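Local coordinates for protein acyl-CoA dehydrogenase (Mycobacterium thermoresistibile, PDB 3PFD) that probably oxidises saturated acyl-CoA thioesters to their 2,3-dehydroacyl-CoA forms, using a bound flavin adenine dinucleotide as the electron-accepting cofactor, at residues C[262-267]-C[335-340]; C[272-277]-C[346-351]. One frame throughout, in Å; residues are numbered along the deposited sequence.

Contact 1: residues C[262-267]-C[335-340]; sequences QAVGIA and CFASDV
The methyl group of Ala263 points toward helix 335-340 and settles over its backbone: CB lies 3.5 Å from the carbonyl O of Ala337 and 3.8 Å from CA of Ser338. Ala337 answers from the other side with its own methyl, and the two CB atoms meet at 4.0 Å. Beside them comes Val264. With CG1 anti to its backbone N (chi1 168°), CG2 is left beside that N and reaches CB of Ala337 at 3.9 Å, so the methyl of Ala337 touches both Ala263 and one branch of the valine, the two set about at right angles round it. Side chains this short let two helices of the mainly helical C-terminal domain of the acyl-CoA dehydrogenase fold run close together, their axes 8.1 Å apart and nearly parallel at 22°. The touching residues are all buried, and the meeting side chains are mostly apolar, which suits alanine and valine. Ser338 offers mainly its backbone flank to Ala263; chi1 of 55° turns OG back over its own helix, where the carbonyl O of Lys334 and the side-chain amide of Asn380 engage it, satisfying a buried hydroxyl. Thr373 of helix 363-373 packs on both Ala263 and Ser338.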
# COMPACT_ATOMS: atom_id res chain seq x y z
N GLN C 262 -21.76 0.83 -6.54
CA GLN C 262 -21.48 -0.27 -7.46
C GLN C 262 -20.18 -1.03 -7.07
O GLN C 262 -20.14 -2.28 -7.02
CB GLN C 262 -21.36 0.29 -8.89
CG GLN C 262 -21.00 -0.74 -9.96
CD GLN C 262 -20.85 -0.09 -11.31
OE1 GLN C 262 -19.84 0.54 -11.59
NE2 GLN C 262 -21.88 -0.20 -12.14
N ALA C 263 -19.15 -0.25 -6.80
CA ALA C 263 -17.85 -0.79 -6.45
C ALA C 263 -17.96 -1.53 -5.12
O ALA C 263 -17.39 -2.62 -4.96
CB ALA C 263 -16.81 0.31 -6.36
N VAL C 264 -18.69 -0.95 -4.17
CA VAL C 264 -18.91 -1.62 -2.87
C VAL C 264 -19.57 -2.99 -3.14
O VAL C 264 -19.14 -4.01 -2.60
CB VAL C 264 -19.77 -0.74 -1.88
CG1 VAL C 264 -20.26 -1.56 -0.64
CG2 VAL C 264 -18.98 0.48 -1.37
N GLY C 265 -20.62 -3.00 -3.98
CA GLY C 265 -21.34 -4.25 -4.33
C GLY C 265 -20.43 -5.30 -4.95
O GLY C 265 -20.40 -6.46 -4.48
N ILE C 266 -19.67 -4.92 -5.96
CA ILE C 266 -18.73 -5.87 -6.59
C ILE C 266 -17.82 -6.47 -5.53
O ILE C 266 -17.67 -7.69 -5.45
CB ILE C 266 -17.84 -5.21 -7.67
CG1 ILE C 266 -18.69 -4.58 -8.78
CG2 ILE C 266 -16.87 -6.25 -8.26
CD1 ILE C 266 -17.89 -3.58 -9.63
N ALA C 267 -17.20 -5.60 -4.72
CA ALA C 267 -16.26 -6.04 -3.71
C ALA C 267 -16.91 -7.02 -2.71
O ALA C 267 -16.31 -8.03 -2.32
CB ALA C 267 -15.71 -4.82 -2.97
N CYS C 335 -13.93 7.53 -5.38
CA CYS C 335 -12.51 7.18 -5.49
C CYS C 335 -12.13 6.06 -4.51
O CYS C 335 -11.53 5.06 -4.91
CB CYS C 335 -11.61 8.42 -5.24
SG CYS C 335 -9.84 8.13 -5.51
N PHE C 336 -12.51 6.22 -3.24
CA PHE C 336 -12.16 5.19 -2.21
C PHE C 336 -12.82 3.84 -2.49
O PHE C 336 -12.15 2.80 -2.50
CB PHE C 336 -12.57 5.68 -0.81
CG PHE C 336 -12.09 4.77 0.32
CD1 PHE C 336 -10.72 4.65 0.60
CD2 PHE C 336 -13.00 4.05 1.08
CE1 PHE C 336 -10.28 3.83 1.64
CE2 PHE C 336 -12.58 3.23 2.14
CZ PHE C 336 -11.22 3.11 2.43
N ALA C 337 -14.13 3.83 -2.71
CA ALA C 337 -14.81 2.55 -2.99
C ALA C 337 -14.21 1.81 -4.18
O ALA C 337 -14.08 0.60 -4.14
CB ALA C 337 -16.32 2.71 -3.16
N SER C 338 -13.88 2.54 -5.23
CA SER C 338 -13.35 1.89 -6.44
C SER C 338 -11.94 1.38 -6.21
O SER C 338 -11.59 0.30 -6.67
CB SER C 338 -13.42 2.81 -7.67
OG SER C 338 -12.75 4.04 -7.44
N ASP C 339 -11.13 2.15 -5.48
CA ASP C 339 -9.82 1.66 -5.07
C ASP C 339 -9.97 0.40 -4.22
O ASP C 339 -9.24 -0.58 -4.40
CB ASP C 339 -9.00 2.72 -4.31
CG ASP C 339 -8.49 3.82 -5.22
OD1 ASP C 339 -8.60 3.69 -6.44
OD2 ASP C 339 -7.99 4.83 -4.71
N VAL C 340 -10.94 0.41 -3.30
CA VAL C 340 -11.17 -0.76 -2.43
C VAL C 340 -11.55 -2.02 -3.28
O VAL C 340 -10.98 -3.11 -3.11
CB VAL C 340 -12.20 -0.42 -1.33
CG1 VAL C 340 -12.72 -1.69 -0.66
CG2 VAL C 340 -11.55 0.49 -0.23

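Contact 2: residues C[272-277]-C[346-351]; sequences DAAIAY and TDAVQL. With FDA (dihydroflavine-adenine dinucleotide), chain B.
At the adenosine end of a binding site for the reduced flavin cofactor, Ala274 of helix 272-277 packs against Ala348 and Leu351 of helix 346-351. Its CB points at the facing helix and touches CB of Ala348 at 4.3 Å and CD1 of Leu351 at 4.2 Å, so one small methyl meets two side chains a helical turn apart. Leu351 has CG anti to its carbonyl carbon (chi1 -71°), and its two branches divide the work: CD1 goes to Ala274, whereas CD2 comes within 4.1 Å of the ribose hydroxyl O3B of the cofactor. A branched aliphatic residue thus serves both the helix packing and the pocket wall.

These are neighbouring helices of the C-terminal helical domain of the acyl-CoA dehydrogenase fold, running nearly parallel at 20° with axes 9.3 Å apart. The alanine pair suits the point where the backbones come nearest. One turn further on, Tyr277 extends from its helix with CG anti to the backbone N (chi1 -177°), which brings the edge of the ring to the end of the other segment. There CD1 lies 4.2 Å from the carbonyl O of Leu351, close to the ring plane, and the ring also stacks with Phe352.

The backbone of helix 346-351 holds the sugar directly: O3B donates a hydrogen bond of 2.8 Å to the carbonyl O of Gln350, and the carbonyl O of Leu351 closes to 3.1 Å on C4B. The amide of Gln350, meanwhile, is committed to a neighbouring subunit, bonding with Lys371, Gln374 and Gln381 of that chain. Arg281 and Gly354 of this chain, together with Thr379 and Ser145 of the same neighbouring subunit, also hydrogen-bond the cofactor.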
# COMPACT_ATOMS: atom_id res chain seq x y z
N ASP C 272 -17.82 -12.27 -0.43
CA ASP C 272 -18.75 -13.38 -0.13
C ASP C 272 -18.30 -14.69 -0.78
O ASP C 272 -18.33 -15.76 -0.13
CB ASP C 272 -20.17 -13.10 -0.61
CG ASP C 272 -20.82 -11.94 0.11
OD1 ASP C 272 -20.34 -11.51 1.17
OD2 ASP C 272 -21.81 -11.43 -0.44
N ALA C 273 -17.93 -14.62 -2.06
CA ALA C 273 -17.46 -15.82 -2.78
C ALA C 273 -16.19 -16.39 -2.11
O ALA C 273 -16.11 -17.60 -1.91
CB ALA C 273 -17.23 -15.51 -4.31
N ALA C 274 -15.23 -15.52 -1.76
CA ALA C 274 -13.98 -15.95 -1.11
C ALA C 274 -14.17 -16.57 0.30
O ALA C 274 -13.47 -17.52 0.65
CB ALA C 274 -12.97 -14.79 -1.02
N ILE C 275 -15.07 -16.01 1.10
CA ILE C 275 -15.38 -16.61 2.40
C ILE C 275 -15.97 -18.01 2.17
O ILE C 275 -15.49 -18.99 2.73
CB ILE C 275 -16.35 -15.72 3.25
CG1 ILE C 275 -15.66 -14.43 3.72
CG2 ILE C 275 -16.94 -16.50 4.48
CD1 ILE C 275 -16.65 -13.37 4.23
N ALA C 276 -17.00 -18.10 1.33
CA ALA C 276 -17.58 -19.42 1.04
C ALA C 276 -16.54 -20.41 0.52
O ALA C 276 -16.46 -21.55 1.01
CB ALA C 276 -18.80 -19.33 0.09
N TYR C 277 -15.74 -19.99 -0.45
CA TYR C 277 -14.80 -20.92 -1.08
C TYR C 277 -13.66 -21.34 -0.15
O TYR C 277 -13.31 -22.53 -0.12
CB TYR C 277 -14.24 -20.35 -2.39
CG TYR C 277 -13.31 -21.32 -3.09
CD1 TYR C 277 -11.93 -21.28 -2.89
CD2 TYR C 277 -13.83 -22.33 -3.92
CE1 TYR C 277 -11.06 -22.18 -3.53
CE2 TYR C 277 -12.99 -23.25 -4.53
CZ TYR C 277 -11.61 -23.17 -4.34
OH TYR C 277 -10.79 -24.07 -4.96
N THR C 346 -8.88 -8.32 -6.71
CA THR C 346 -7.53 -8.89 -6.95
C THR C 346 -7.20 -9.97 -5.92
O THR C 346 -6.69 -11.04 -6.27
CB THR C 346 -6.43 -7.79 -6.96
OG1 THR C 346 -6.75 -6.84 -7.98
CG2 THR C 346 -5.07 -8.36 -7.29
N ASP C 347 -7.49 -9.67 -4.65
CA ASP C 347 -7.36 -10.60 -3.52
C ASP C 347 -8.26 -11.84 -3.63
O ASP C 347 -7.82 -12.96 -3.35
CB ASP C 347 -7.69 -9.88 -2.21
CG ASP C 347 -6.57 -8.98 -1.72
OD1 ASP C 347 -5.42 -9.01 -2.30
OD2 ASP C 347 -6.85 -8.22 -0.76
N ALA C 348 -9.52 -11.64 -4.02
CA ALA C 348 -10.46 -12.75 -4.12
C ALA C 348 -10.06 -13.76 -5.20
O ALA C 348 -10.16 -14.97 -4.99
CB ALA C 348 -11.90 -12.23 -4.35
N VAL C 349 -9.63 -13.27 -6.36
CA VAL C 349 -9.03 -14.18 -7.36
C VAL C 349 -7.90 -14.98 -6.69
O VAL C 349 -7.78 -16.21 -6.86
CB VAL C 349 -8.49 -13.40 -8.58
CG1 VAL C 349 -7.63 -14.31 -9.45
CG2 VAL C 349 -9.67 -12.83 -9.40
N GLN C 350 -7.05 -14.27 -5.94
CA GLN C 350 -5.91 -14.89 -5.28
C GLN C 350 -6.34 -16.00 -4.34
O GLN C 350 -5.73 -17.09 -4.30
CB GLN C 350 -5.07 -13.83 -4.53
CG GLN C 350 -3.76 -14.40 -3.93
CD GLN C 350 -2.74 -14.78 -5.00
OE1 GLN C 350 -2.80 -14.27 -6.12
NE2 GLN C 350 -1.77 -15.65 -4.66
N LEU C 351 -7.40 -15.74 -3.55
CA LEU C 351 -7.82 -16.70 -2.54
C LEU C 351 -8.42 -18.01 -3.07
O LEU C 351 -8.44 -19.01 -2.37
CB LEU C 351 -8.74 -16.04 -1.52
CG LEU C 351 -8.01 -15.07 -0.60
CD1 LEU C 351 -9.00 -14.36 0.29
CD2 LEU C 351 -6.92 -15.75 0.23
PA FDA B . -5.06 -23.88 -3.40
O1A FDA B . -3.82 -24.64 -3.02
O2A FDA B . -6.43 -24.41 -3.12
O5B FDA B . -4.97 -22.42 -2.74
C5B FDA B . -6.13 -21.60 -2.58
C4B FDA B . -5.69 -20.38 -1.79
O4B FDA B . -5.31 -20.82 -0.47
C3B FDA B . -4.49 -19.65 -2.38
O3B FDA B . -4.57 -18.27 -2.08
C2B FDA B . -3.34 -20.14 -1.53
O2B FDA B . -2.26 -19.22 -1.48
C1B FDA B . -3.99 -20.33 -0.16
N9A FDA B . -3.21 -21.27 0.69
C8A FDA B . -3.08 -22.60 0.49
N7A FDA B . -2.30 -23.10 1.46
C5A FDA B . -1.94 -22.09 2.30
C6A FDA B . -1.15 -22.02 3.46
N6A FDA B . -0.56 -23.14 3.98
N1A FDA B . -0.97 -20.80 4.06
C2A FDA B . -1.55 -19.69 3.56
N3A FDA B . -2.31 -19.75 2.45
C4A FDA B . -2.52 -20.93 1.80
N1 FDA B . 0.78 -26.96 -12.13
C2 FDA B . 1.49 -27.91 -12.78
O2 FDA B . 1.68 -29.03 -12.26
N3 FDA B . 1.97 -27.68 -14.03
C4 FDA B . 1.80 -26.50 -14.64
O4 FDA B . 2.30 -26.35 -15.77
C4X FDA B . 1.08 -25.48 -13.99
N5 FDA B . 0.65 -24.42 -14.70
C5X FDA B . -0.35 -23.62 -14.24
C6 FDA B . -1.04 -22.78 -15.13
C7 FDA B . -2.21 -22.13 -14.74
C7M FDA B . -2.92 -21.25 -15.74
C8 FDA B . -2.72 -22.29 -13.45
C8M FDA B . -4.01 -21.60 -12.99
C9 FDA B . -2.04 -23.13 -12.57
C9A FDA B . -0.87 -23.79 -12.94
N10 FDA B . -0.37 -24.85 -12.14
C10 FDA B . 0.56 -25.75 -12.72
C1' FDA B . -0.96 -25.14 -10.81
C2' FDA B . -0.66 -24.06 -9.76
O2' FDA B . 0.69 -24.22 -9.30
C3' FDA B . -1.67 -24.12 -8.62
O3' FDA B . -2.86 -23.41 -9.03
C4' FDA B . -1.13 -23.46 -7.36
O4' FDA B . -0.04 -24.26 -6.88
C5' FDA B . -2.19 -23.28 -6.28
O5' FDA B . -2.93 -24.49 -6.07
P FDA B . -4.53 -24.45 -6.16
O1P FDA B . -4.94 -23.80 -7.44
O2P FDA B . -5.04 -25.86 -5.83
O3P FDA B . -4.96 -23.45 -4.97

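Overall arrangement
Contacts 1 and 2 are successive meetings of the same two helices, 256-280 and 326-352, with centres 15 Å apart and nearest atoms about 5 Å apart, so they do not touch. The similar angles show that the pair stays nearly parallel from one to the other, although the local axes are farther apart at contact 2. The centre of contact 1 lies nearer the middle of the chain, about 12 Å from its centre against about 24 Å for that of contact 2. Helices 292-321 and 363-373 flank both. Contact 2 reaches a cofactor directly at a site shared with another subunit, whereas the side chain of Ser338 in contact 1 remains about 11 Å from a bound cofactor.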